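Side-chain contact in trehalose-6-phosphate phosphatase (Candida albicans, PDB 5DXI), which is a phosphatase domain of the haloacid dehalogenase (HAD) superfamily, modelled here with a magnesium ion and beryllium trifluoride in its active site: residues K249-D254 / Y264-V269. Residues are numbered along the deposited sequence; the frame is centred on the assembly and turned at random.
Sequences KKWKGD and YGVYPV
Trp251 and Tyr264 both set CG anti to the carbonyl carbon (chi1 -74° and -63°), and their side chains run past one another in opposite directions. The methylene of Trp251 settles over one face of the tyrosine ring, CB lying 3.9 Å from the centroid of the Tyr264 ring in a CH-pi contact. Beyond it the indole turns its edge toward the same phenol, a T-shaped pair with planes at 66°. The breadth of the indole lets it continue past the phenol: CE3 of Trp251 packs against CB of Tyr264 at 3.7 Å, and CZ3 of Trp251 meets the CG2 methyl of Val266, a beta-branched residue suited to a strand, at 3.9 Å. Lys252 lays its aliphatic CB at the edge of the phenol, 3.9 Å from CE2 of Tyr264, while its ammonium end leads away. Tyrosine suits this buried place, since its ring gives an apolar face to Trp251 while its OH hydrogen-bonds to the backbone O of Arg256, a residue also in cation-pi contact with Trp251. The contact packs the last turn of helix 235-253 against the entry to strand 266-271 within a beta-alpha-beta unit of the Rossmann-like HAD core, Met228 of strand 227-232 touching both Trp251 and Val266.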
ATOM      1  N   LYS A 249      -6.162 -13.179 -12.999  1.00 39.72           N
ATOM      2  CA  LYS A 249      -5.799 -14.077 -14.085  1.00 42.68           C
ATOM      3  C   LYS A 249      -6.037 -15.534 -13.665  1.00 44.95           C
ATOM      4  O   LYS A 249      -6.422 -16.368 -14.484  1.00 48.50           O
ATOM      5  CB  LYS A 249      -4.345 -13.876 -14.507  1.00 42.77           C
ATOM      6  CG  LYS A 249      -3.942 -14.785 -15.643  1.00 47.98           C
ATOM      7  CD  LYS A 249      -2.503 -14.591 -16.081  1.00 54.05           C
ATOM      8  CE  LYS A 249      -2.203 -15.488 -17.284  1.00 61.25           C
ATOM      9  NZ  LYS A 249      -0.859 -15.246 -17.873  1.00 60.14           N
ATOM     10  N   LYS A 250      -5.832 -15.822 -12.383  1.00 44.74           N
ATOM     11  CA  LYS A 250      -6.081 -17.155 -11.840  1.00 45.93           C
ATOM     12  C   LYS A 250      -7.574 -17.450 -11.977  1.00 50.41           C
ATOM     13  O   LYS A 250      -7.971 -18.538 -12.417  1.00 51.04           O
ATOM     14  CB  LYS A 250      -5.635 -17.237 -10.374  1.00 44.20           C
ATOM     15  CG  LYS A 250      -6.004 -18.518  -9.638  1.00 51.05           C
ATOM     16  CD  LYS A 250      -5.127 -19.652 -10.145  1.00 59.17           C
ATOM     17  CE  LYS A 250      -5.187 -20.887  -9.259  1.00 68.54           C
ATOM     18  NZ  LYS A 250      -6.522 -21.545  -9.255  1.00 66.60           N
ATOM     19  N   TRP A 251      -8.399 -16.470 -11.613  1.00 43.06           N
ATOM     20  CA  TRP A 251      -9.843 -16.606 -11.767  1.00 44.00           C
ATOM     21  C   TRP A 251     -10.301 -16.777 -13.228  1.00 50.46           C
ATOM     22  O   TRP A 251     -11.271 -17.491 -13.476  1.00 52.26           O
ATOM     23  CB  TRP A 251     -10.548 -15.408 -11.143  1.00 40.15           C
ATOM     24  CG  TRP A 251     -10.549 -15.438  -9.641  1.00 42.41           C
ATOM     25  CD1 TRP A 251     -10.316 -16.521  -8.838  1.00 43.62           C
ATOM     26  CD2 TRP A 251     -10.790 -14.333  -8.761  1.00 40.44           C
ATOM     27  NE1 TRP A 251     -10.396 -16.151  -7.513  1.00 42.41           N
ATOM     28  CE2 TRP A 251     -10.688 -14.815  -7.443  1.00 40.58           C
ATOM     29  CE3 TRP A 251     -11.072 -12.977  -8.964  1.00 40.65           C
ATOM     30  CZ2 TRP A 251     -10.862 -13.990  -6.328  1.00 40.08           C
ATOM     31  CZ3 TRP A 251     -11.255 -12.168  -7.868  1.00 37.15           C
ATOM     32  CH2 TRP A 251     -11.146 -12.674  -6.561  1.00 42.87           C
ATOM     33  N   LYS A 252      -9.639 -16.124 -14.187  1.00 46.81           N
ATOM     34  CA  LYS A 252     -10.020 -16.298 -15.602  1.00 53.12           C
ATOM     35  C   LYS A 252      -9.321 -17.510 -16.243  1.00 56.96           C
ATOM     36  O   LYS A 252      -9.792 -18.027 -17.257  1.00 60.00           O
ATOM     37  CB  LYS A 252      -9.771 -15.034 -16.433  1.00 48.53           C
ATOM     38  CG  LYS A 252      -8.399 -14.441 -16.327  1.00 52.20           C
ATOM     39  CD  LYS A 252      -8.354 -13.035 -16.933  1.00 54.59           C
ATOM     40  CE  LYS A 252      -8.560 -13.047 -18.444  1.00 58.99           C
ATOM     41  NZ  LYS A 252      -8.574 -11.663 -19.009  1.00 59.21           N
ATOM     42  N   GLY A 253      -8.216 -17.968 -15.654  1.00 56.33           N
ATOM     43  CA  GLY A 253      -7.585 -19.206 -16.093  1.00 58.43           C
ATOM     44  C   GLY A 253      -8.558 -20.324 -15.782  1.00 63.60           C
ATOM     45  O   GLY A 253      -8.840 -21.191 -16.613  1.00 69.12           O
ATOM     46  N   ASP A 254      -9.076 -20.293 -14.561  1.00 60.97           N
ATOM     47  CA  ASP A 254     -10.227 -21.097 -14.198  1.00 62.42           C
ATOM     48  C   ASP A 254     -11.386 -20.405 -14.900  1.00 62.14           C
ATOM     49  O   ASP A 254     -11.244 -19.282 -15.355  1.00 63.71           O
ATOM     50  CB  ASP A 254     -10.414 -21.143 -12.680  1.00 59.19           C
ATOM     51  CG  ASP A 254      -9.163 -21.600 -11.953  1.00 63.70           C
ATOM     52  OD1 ASP A 254      -8.123 -21.779 -12.623  1.00 66.39           O
ATOM     53  OD2 ASP A 254      -9.211 -21.758 -10.714  1.00 63.03           O
ATOM     54  N   TYR A 264     -14.268  -9.474 -12.725  1.00 37.68           N
ATOM     55  CA  TYR A 264     -14.388 -10.066 -11.410  1.00 34.95           C
ATOM     56  C   TYR A 264     -14.403  -8.972 -10.340  1.00 37.44           C
ATOM     57  O   TYR A 264     -14.282  -9.254  -9.148  1.00 36.16           O
ATOM     58  CB  TYR A 264     -13.254 -11.053 -11.172  1.00 37.98           C
ATOM     59  CG  TYR A 264     -13.282 -12.222 -12.136  1.00 40.25           C
ATOM     60  CD1 TYR A 264     -14.299 -13.173 -12.078  1.00 40.09           C
ATOM     61  CD2 TYR A 264     -12.284 -12.387 -13.084  1.00 43.28           C
ATOM     62  CE1 TYR A 264     -14.326 -14.246 -12.952  1.00 46.90           C
ATOM     63  CE2 TYR A 264     -12.300 -13.454 -13.958  1.00 41.82           C
ATOM     64  CZ  TYR A 264     -13.324 -14.378 -13.889  1.00 44.92           C
ATOM     65  OH  TYR A 264     -13.336 -15.442 -14.759  1.00 47.02           O
ATOM     66  N   GLY A 265     -14.552  -7.723 -10.775  1.00 38.00           N
ATOM     67  CA  GLY A 265     -14.610  -6.606  -9.845  1.00 37.98           C
ATOM     68  C   GLY A 265     -13.266  -6.161  -9.287  1.00 36.58           C
ATOM     69  O   GLY A 265     -13.216  -5.475  -8.262  1.00 34.12           O
ATOM     70  N   VAL A 266     -12.178  -6.488  -9.983  1.00 33.19           N
ATOM     71  CA  VAL A 266     -10.847  -6.169  -9.478  1.00 32.92           C
ATOM     72  C   VAL A 266     -10.319  -4.839 -10.035  1.00 32.93           C
ATOM     73  O   VAL A 266     -10.098  -4.699 -11.241  1.00 30.87           O
ATOM     74  CB  VAL A 266      -9.855  -7.296  -9.815  1.00 33.62           C
ATOM     75  CG1 VAL A 266      -8.493  -7.011  -9.207  1.00 33.87           C
ATOM     76  CG2 VAL A 266     -10.390  -8.628  -9.314  1.00 36.87           C
ATOM     77  N   TYR A 267     -10.095  -3.863  -9.156  1.00 31.51           N
ATOM     78  CA  TYR A 267      -9.643  -2.556  -9.625  1.00 29.13           C
ATOM     79  C   TYR A 267      -8.344  -2.092  -8.939  1.00 29.92           C
ATOM     80  O   TYR A 267      -8.375  -1.403  -7.908  1.00 25.90           O
ATOM     81  CB  TYR A 267     -10.743  -1.508  -9.435  1.00 30.08           C
ATOM     82  CG  TYR A 267     -12.048  -1.835 -10.145  1.00 33.83           C
ATOM     83  CD1 TYR A 267     -12.240  -1.515 -11.488  1.00 35.97           C
ATOM     84  CD2 TYR A 267     -13.103  -2.427  -9.458  1.00 32.24           C
ATOM     85  CE1 TYR A 267     -13.435  -1.806 -12.136  1.00 35.44           C
ATOM     86  CE2 TYR A 267     -14.297  -2.715 -10.088  1.00 35.79           C
ATOM     87  CZ  TYR A 267     -14.459  -2.404 -11.427  1.00 37.94           C
ATOM     88  OH  TYR A 267     -15.656  -2.694 -12.036  1.00 39.89           O
ATOM     89  N   PRO A 268      -7.191  -2.485  -9.502  1.00 28.90           N
ATOM     90  CA  PRO A 268      -5.935  -1.910  -9.013  1.00 28.85           C
ATOM     91  C   PRO A 268      -5.676  -0.570  -9.686  1.00 28.20           C
ATOM     92  O   PRO A 268      -5.594  -0.487 -10.916  1.00 26.94           O
ATOM     93  CB  PRO A 268      -4.884  -2.944  -9.406  1.00 26.15           C
ATOM     94  CG  PRO A 268      -5.483  -3.681 -10.577  1.00 30.42           C
ATOM     95  CD  PRO A 268      -6.981  -3.543 -10.514  1.00 30.35           C
ATOM     96  N   VAL A 269      -5.532   0.472  -8.875  1.00 26.53           N
ATOM     97  CA  VAL A 269      -5.505   1.835  -9.384  1.00 27.97           C
ATOM     98  C   VAL A 269      -4.301   2.592  -8.832  1.00 27.47           C
ATOM     99  O   VAL A 269      -4.148   2.726  -7.617  1.00 25.19           O
ATOM    100  CB  VAL A 269      -6.799   2.590  -9.006  1.00 26.95           C
ATOM    101  CG1 VAL A 269      -6.797   3.977  -9.621  1.00 26.20           C
ATOM    102  CG2 VAL A 269      -8.031   1.802  -9.448  1.00 25.90           C
TER